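Local structure of uncharacterized protein (Parabacteroides merdae, 4R7F) at residues T51-W64 / F110-E123. The protein is of unknown function, but carries a region related to the first domain of type 9 secretion system plug proteins and is built from immunoglobulin-like beta-sandwich domains. Numbering follows the deposited sequence.
Sequences TRYAYNVVHCNADW and FKVSGNYAIQVYNE
Trp64 lays one face of its indole over the side chain of Asn115: Asn115 CB sits 3.5 Å from the centroid of the six-membered ring, almost on the ring normal, a CH-pi contact, and the amide continues across the same face. From there Asn115 ND2 reaches Asn61 O (2.9 Å), coming from above the carbonyl plane; Trp64 N closes the type I turn on that oxygen from the opposite face. The other end of the amide, Asn115 OD1, is held by Tyr379 and Ser136. Replacing Trp64 with an alanine is likely to open a gap beside Cys134 and Tyr186 and leave the Asn115 amide to rely on its hydrogen bonds alone.

On the face with Val57 and Ile118, His59 points the edge of its ring at the face of Tyr116, a T-shaped pair with planes at 79°. With His59 CG anti to the backbone N (chi1 -173°), the imidazole reaches the start of the neighbouring strand, where His59 NE2 donates to Ser113 O (3.1 Å) in the ring plane; His59 ND1 is bonded to Ser67, so both nitrogens are engaged and the ring cannot easily rotate. Val57 CG1 packs obliquely on Tyr116 CD2 at 3.6 Å. On the other face, with Val58 and Ala117, the Tyr121 ring covers Ala54 O and touches Ala54 CB with CZ (3.7 Å).

Antiparallel strands 53-60 and 114-122 share two backbone hydrogen bonds each at Ala54-Tyr121, Asn56-Gln119 and Val58-Ala117; Cys60-Asn115 has one, plus a water bridging Cys60 O and Asn115 N. Strand 81-82 flanks 53-60 and strand 129-138 flanks 114-122, while Tyr55, Phe110 and Ile118 pack on strand 96-103 of the sandwich's second sheet.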
loop_
_atom_site.group_PDB
_atom_site.type_symbol
_atom_site.label_atom_id
_atom_site.label_comp_id
_atom_site.label_asym_id
_atom_site.label_seq_id
_atom_site.Cartn_x
_atom_site.Cartn_y
_atom_site.Cartn_z
ATOM N N THR A 51 -0.451 -24.151 31.980
ATOM C CA THR A 51 0.852 -23.852 32.521
ATOM C C THR A 51 0.837 -22.374 32.857
ATOM O O THR A 51 0.212 -21.585 32.144
ATOM C CB THR A 51 1.909 -24.144 31.447
ATOM O OG1 THR A 51 1.865 -25.533 31.115
ATOM C CG2 THR A 51 3.313 -23.768 31.902
ATOM N N ARG A 52 1.502 -21.996 33.943
ATOM C CA ARG A 52 1.561 -20.591 34.360
ATOM C C ARG A 52 2.782 -19.939 33.735
ATOM O O ARG A 52 3.907 -20.279 34.096
ATOM C CB ARG A 52 1.659 -20.469 35.889
ATOM C CG ARG A 52 0.430 -20.932 36.654
ATOM C CD ARG A 52 -0.675 -19.884 36.661
ATOM N NE ARG A 52 -0.517 -18.934 37.762
ATOM C CZ ARG A 52 -1.423 -18.027 38.122
ATOM N NH1 ARG A 52 -2.580 -17.916 37.473
ATOM N NH2 ARG A 52 -1.168 -17.214 39.141
ATOM N N TYR A 53 2.570 -19.024 32.789
ATOM C CA TYR A 53 3.691 -18.262 32.247
ATOM C C TYR A 53 3.660 -16.836 32.756
ATOM O O TYR A 53 2.593 -16.235 32.882
ATOM C CB TYR A 53 3.674 -18.217 30.720
ATOM C CG TYR A 53 3.693 -19.548 30.017
ATOM C CD1 TYR A 53 4.834 -20.340 30.001
ATOM C CD2 TYR A 53 2.582 -19.985 29.286
ATOM C CE1 TYR A 53 4.856 -21.562 29.315
ATOM C CE2 TYR A 53 2.598 -21.196 28.592
ATOM C CZ TYR A 53 3.725 -21.984 28.623
ATOM O OH TYR A 53 3.700 -23.192 27.959
ATOM N N ALA A 54 4.847 -16.305 33.025
ATOM C CA ALA A 54 5.030 -14.929 33.433
ATOM C C ALA A 54 6.096 -14.233 32.546
ATOM O O ALA A 54 6.911 -14.892 31.916
ATOM C CB ALA A 54 5.457 -14.905 34.896
ATOM N N TYR A 55 6.116 -12.905 32.518
ATOM C CA TYR A 55 7.087 -12.188 31.666
ATOM C C TYR A 55 7.853 -11.066 32.362
ATOM O O TYR A 55 7.389 -10.524 33.350
ATOM C CB TYR A 55 6.381 -11.620 30.434
ATOM C CG TYR A 55 5.345 -10.572 30.737
ATOM C CD1 TYR A 55 4.061 -10.943 31.115
ATOM C CD2 TYR A 55 5.628 -9.216 30.621
ATOM C CE1 TYR A 55 3.090 -10.001 31.390
ATOM C CE2 TYR A 55 4.651 -8.258 30.886
ATOM C CZ TYR A 55 3.382 -8.664 31.281
ATOM O OH TYR A 55 2.383 -7.764 31.571
ATOM N N ASN A 56 9.042 -10.763 31.828
ATOM C CA ASN A 56 9.813 -9.573 32.159
ATOM C C ASN A 56 9.954 -8.632 30.966
ATOM O O ASN A 56 10.108 -9.075 29.821
ATOM C CB ASN A 56 11.243 -9.929 32.574
ATOM C CG ASN A 56 11.300 -10.901 33.711
ATOM O OD1 ASN A 56 10.507 -10.860 34.653
ATOM N ND2 ASN A 56 12.264 -11.781 33.638
ATOM N N VAL A 57 9.993 -7.336 31.257
ATOM C CA VAL A 57 10.203 -6.306 30.266
ATOM C C VAL A 57 11.668 -5.871 30.310
ATOM O O VAL A 57 12.193 -5.489 31.370
ATOM C CB VAL A 57 9.249 -5.130 30.528
ATOM C CG1 VAL A 57 9.375 -4.059 29.467
ATOM C CG2 VAL A 57 7.821 -5.645 30.561
ATOM N N VAL A 58 12.337 -5.953 29.159
ATOM C CA VAL A 58 13.730 -5.518 29.044
ATOM C C VAL A 58 13.792 -4.331 28.111
ATOM O O VAL A 58 13.343 -4.396 26.965
ATOM C CB VAL A 58 14.663 -6.612 28.511
ATOM C CG1 VAL A 58 16.060 -6.058 28.339
ATOM C CG2 VAL A 58 14.707 -7.821 29.446
ATOM N N HIS A 59 14.335 -3.229 28.609
ATOM C CA HIS A 59 14.513 -2.085 27.769
ATOM C C HIS A 59 15.875 -2.181 27.063
ATOM O O HIS A 59 16.899 -2.424 27.723
ATOM C CB HIS A 59 14.417 -0.786 28.546
ATOM C CG HIS A 59 14.440 0.413 27.656
ATOM N ND1 HIS A 59 15.604 1.070 27.321
ATOM C CD2 HIS A 59 13.453 1.016 26.954
ATOM C CE1 HIS A 59 15.321 2.066 26.504
ATOM N NE2 HIS A 59 14.027 2.036 26.241
ATOM N N CYS A 60 15.870 -1.944 25.736
ATOM C CA CYS A 60 17.055 -2.072 24.908
ATOM C C CYS A 60 17.420 -0.805 24.179
ATOM O O CYS A 60 16.603 0.046 23.880
ATOM C CB CYS A 60 16.867 -3.193 23.871
ATOM S SG CYS A 60 16.499 -4.807 24.587
ATOM N N ASN A 61 18.685 -0.709 23.848
ATOM C CA ASN A 61 19.155 0.371 22.999
ATOM C C ASN A 61 18.910 0.091 21.523
ATOM O O ASN A 61 18.330 -0.934 21.175
ATOM C CB ASN A 61 20.606 0.686 23.368
ATOM C CG ASN A 61 20.674 1.557 24.628
ATOM O OD1 ASN A 61 19.718 2.303 24.944
ATOM N ND2 ASN A 61 21.753 1.446 25.365
ATOM N N ALA A 62 19.301 1.022 20.661
ATOM C CA ALA A 62 18.990 0.948 19.249
ATOM C C ALA A 62 19.425 -0.370 18.616
ATOM O O ALA A 62 18.705 -0.917 17.790
ATOM C CB ALA A 62 19.626 2.107 18.519
ATOM N N ASP A 63 20.585 -0.876 19.026
ATOM C CA ASP A 63 21.134 -2.119 18.481
ATOM C C ASP A 63 20.619 -3.396 19.158
ATOM O O ASP A 63 21.107 -4.481 18.881
ATOM C CB ASP A 63 22.674 -2.104 18.476
ATOM C CG ASP A 63 23.288 -2.144 19.881
ATOM O OD1 ASP A 63 22.572 -2.056 20.890
ATOM O OD2 ASP A 63 24.522 -2.238 19.963
ATOM N N TRP A 64 19.607 -3.260 19.998
ATOM C CA TRP A 64 18.939 -4.400 20.662
ATOM C C TRP A 64 19.807 -5.097 21.696
ATOM O O TRP A 64 19.539 -6.233 22.049
ATOM C CB TRP A 64 18.347 -5.383 19.636
ATOM C CG TRP A 64 17.112 -4.866 19.025
ATOM C CD1 TRP A 64 16.982 -4.248 17.795
ATOM C CD2 TRP A 64 15.810 -4.862 19.609
ATOM N NE1 TRP A 64 15.670 -3.874 17.589
ATOM C CE2 TRP A 64 14.931 -4.246 18.679
ATOM C CE3 TRP A 64 15.297 -5.316 20.817
ATOM C CZ2 TRP A 64 13.579 -4.100 18.924
ATOM C CZ3 TRP A 64 13.940 -5.171 21.059
ATOM C CH2 TRP A 64 13.095 -4.577 20.106
ATOM N N PHE A 110 4.445 1.815 29.690
ATOM C CA PHE A 110 5.816 2.207 29.414
ATOM C C PHE A 110 5.992 3.692 29.663
ATOM O O PHE A 110 5.098 4.478 29.390
ATOM C CB PHE A 110 6.172 1.895 27.961
ATOM C CG PHE A 110 5.912 0.469 27.572
ATOM C CD1 PHE A 110 6.669 -0.541 28.096
ATOM C CD2 PHE A 110 4.904 0.153 26.680
ATOM C CE1 PHE A 110 6.423 -1.853 27.757
ATOM C CE2 PHE A 110 4.673 -1.149 26.315
ATOM C CZ PHE A 110 5.428 -2.156 26.867
ATOM N N LYS A 111 7.160 4.063 30.163
ATOM C CA LYS A 111 7.453 5.435 30.459
ATOM C C LYS A 111 8.319 6.095 29.411
ATOM O O LYS A 111 8.392 7.304 29.400
ATOM C CB LYS A 111 8.175 5.531 31.796
ATOM C CG LYS A 111 7.295 5.232 32.983
ATOM C CD LYS A 111 8.114 5.248 34.249
ATOM C CE LYS A 111 7.191 5.088 35.440
ATOM N NZ LYS A 111 7.991 4.877 36.665
ATOM N N VAL A 112 9.018 5.324 28.573
ATOM C CA VAL A 112 9.956 5.914 27.598
ATOM C C VAL A 112 9.849 5.178 26.278
ATOM O O VAL A 112 9.340 4.064 26.201
ATOM C CB VAL A 112 11.443 5.873 28.050
ATOM C CG1 VAL A 112 11.697 6.783 29.268
ATOM C CG2 VAL A 112 11.876 4.441 28.331
ATOM N N SER A 113 10.359 5.805 25.235
ATOM C CA SER A 113 10.361 5.181 23.949
ATOM C C SER A 113 11.531 4.211 23.864
ATOM O O SER A 113 12.358 4.132 24.768
ATOM C CB SER A 113 10.466 6.260 22.874
ATOM O OG SER A 113 11.745 6.837 22.872
ATOM N N GLY A 114 11.626 3.515 22.747
ATOM C CA GLY A 114 12.796 2.676 22.471
ATOM C C GLY A 114 12.419 1.249 22.145
ATOM O O GLY A 114 11.242 0.934 21.853
ATOM N N ASN A 115 13.429 0.387 22.213
ATOM C CA ASN A 115 13.272 -1.017 21.896
ATOM C C ASN A 115 12.941 -1.825 23.167
ATOM O O ASN A 115 13.616 -1.665 24.191
ATOM C CB ASN A 115 14.558 -1.511 21.271
ATOM C CG ASN A 115 14.746 -1.021 19.848
ATOM O OD1 ASN A 115 13.791 -0.615 19.189
ATOM N ND2 ASN A 115 15.996 -1.025 19.378
ATOM N N TYR A 116 11.921 -2.666 23.103
ATOM C CA TYR A 116 11.533 -3.525 24.254
ATOM C C TYR A 116 11.585 -5.015 23.904
ATOM O O TYR A 116 11.171 -5.422 22.813
ATOM C CB TYR A 116 10.129 -3.198 24.769
ATOM C CG TYR A 116 10.037 -1.871 25.486
ATOM C CD1 TYR A 116 9.769 -0.692 24.797
ATOM C CD2 TYR A 116 10.237 -1.790 26.842
ATOM C CE1 TYR A 116 9.728 0.528 25.448
ATOM C CE2 TYR A 116 10.185 -0.579 27.498
ATOM C CZ TYR A 116 9.934 0.569 26.800
ATOM O OH TYR A 116 9.872 1.738 27.484
ATOM N N ALA A 117 12.115 -5.813 24.838
ATOM C CA ALA A 117 12.137 -7.244 24.721
ATOM C C ALA A 117 11.383 -7.876 25.879
ATOM O O ALA A 117 11.679 -7.640 27.058
ATOM C CB ALA A 117 13.553 -7.739 24.671
ATOM N N ILE A 118 10.384 -8.680 25.522
ATOM C CA ILE A 118 9.530 -9.360 26.481
ATOM C C ILE A 118 10.015 -10.784 26.613
ATOM O O ILE A 118 9.913 -11.553 25.662
ATOM C CB ILE A 118 8.058 -9.373 26.020
ATOM C CG1 ILE A 118 7.528 -7.955 25.879
ATOM C CG2 ILE A 118 7.202 -10.127 27.006
ATOM C CD1 ILE A 118 7.854 -7.038 27.040
ATOM N N GLN A 119 10.549 -11.151 27.776
ATOM C CA GLN A 119 11.051 -12.513 27.957
ATOM C C GLN A 119 10.032 -13.253 28.771
ATOM O O GLN A 119 9.612 -12.759 29.795
ATOM C CB GLN A 119 12.377 -12.511 28.665
ATOM C CG GLN A 119 13.327 -11.544 28.042
ATOM C CD GLN A 119 14.733 -12.021 28.112
ATOM O OE1 GLN A 119 15.444 -11.790 29.092
ATOM N NE2 GLN A 119 15.155 -12.702 27.062
ATOM N N VAL A 120 9.601 -14.408 28.279
ATOM C CA VAL A 120 8.570 -15.191 28.933
ATOM C C VAL A 120 9.183 -16.470 29.489
ATOM O O VAL A 120 10.178 -16.986 28.980
ATOM C CB VAL A 120 7.387 -15.478 28.001
ATOM C CG1 VAL A 120 6.342 -16.353 28.686
ATOM C CG2 VAL A 120 6.778 -14.152 27.520
ATOM N N TYR A 121 8.617 -16.936 30.590
ATOM C CA TYR A 121 9.118 -18.133 31.269
ATOM C C TYR A 121 7.968 -18.789 31.990
ATOM O O TYR A 121 6.916 -18.151 32.236
ATOM C CB TYR A 121 10.256 -17.770 32.270
ATOM C CG TYR A 121 9.881 -16.714 33.299
ATOM C CD1 TYR A 121 9.298 -17.066 34.522
ATOM C CD2 TYR A 121 10.073 -15.348 33.041
ATOM C CE1 TYR A 121 8.945 -16.097 35.458
ATOM C CE2 TYR A 121 9.707 -14.376 33.974
ATOM C CZ TYR A 121 9.149 -14.761 35.178
ATOM O OH TYR A 121 8.801 -13.814 36.105
ATOM N N ASN A 122 8.162 -20.066 32.308
ATOM C CA ASN A 122 7.281 -20.799 33.202
ATOM C C ASN A 122 7.512 -20.303 34.625
ATOM O O ASN A 122 8.668 -20.269 35.054
ATOM C CB ASN A 122 7.645 -22.272 33.125
ATOM C CG ASN A 122 6.600 -23.160 33.752
ATOM O OD1 ASN A 122 5.993 -22.843 34.797
ATOM N ND2 ASN A 122 6.374 -24.285 33.112
ATOM N N GLU A 123 6.447 -19.922 35.350
ATOM C CA GLU A 123 6.590 -19.386 36.727
ATOM C C GLU A 123 7.450 -20.267 37.632
ATOM O O GLU A 123 8.213 -19.738 38.437
ATOM C CB GLU A 123 5.239 -19.172 37.402
ATOM C CG GLU A 123 4.518 -17.910 36.967
ATOM C CD GLU A 123 3.363 -17.523 37.882
ATOM O OE1 GLU A 123 2.649 -18.416 38.409
ATOM O OE2 GLU A 123 3.164 -16.305 38.059
HETATM O O HOH W 1 16.115 2.050 22.076
#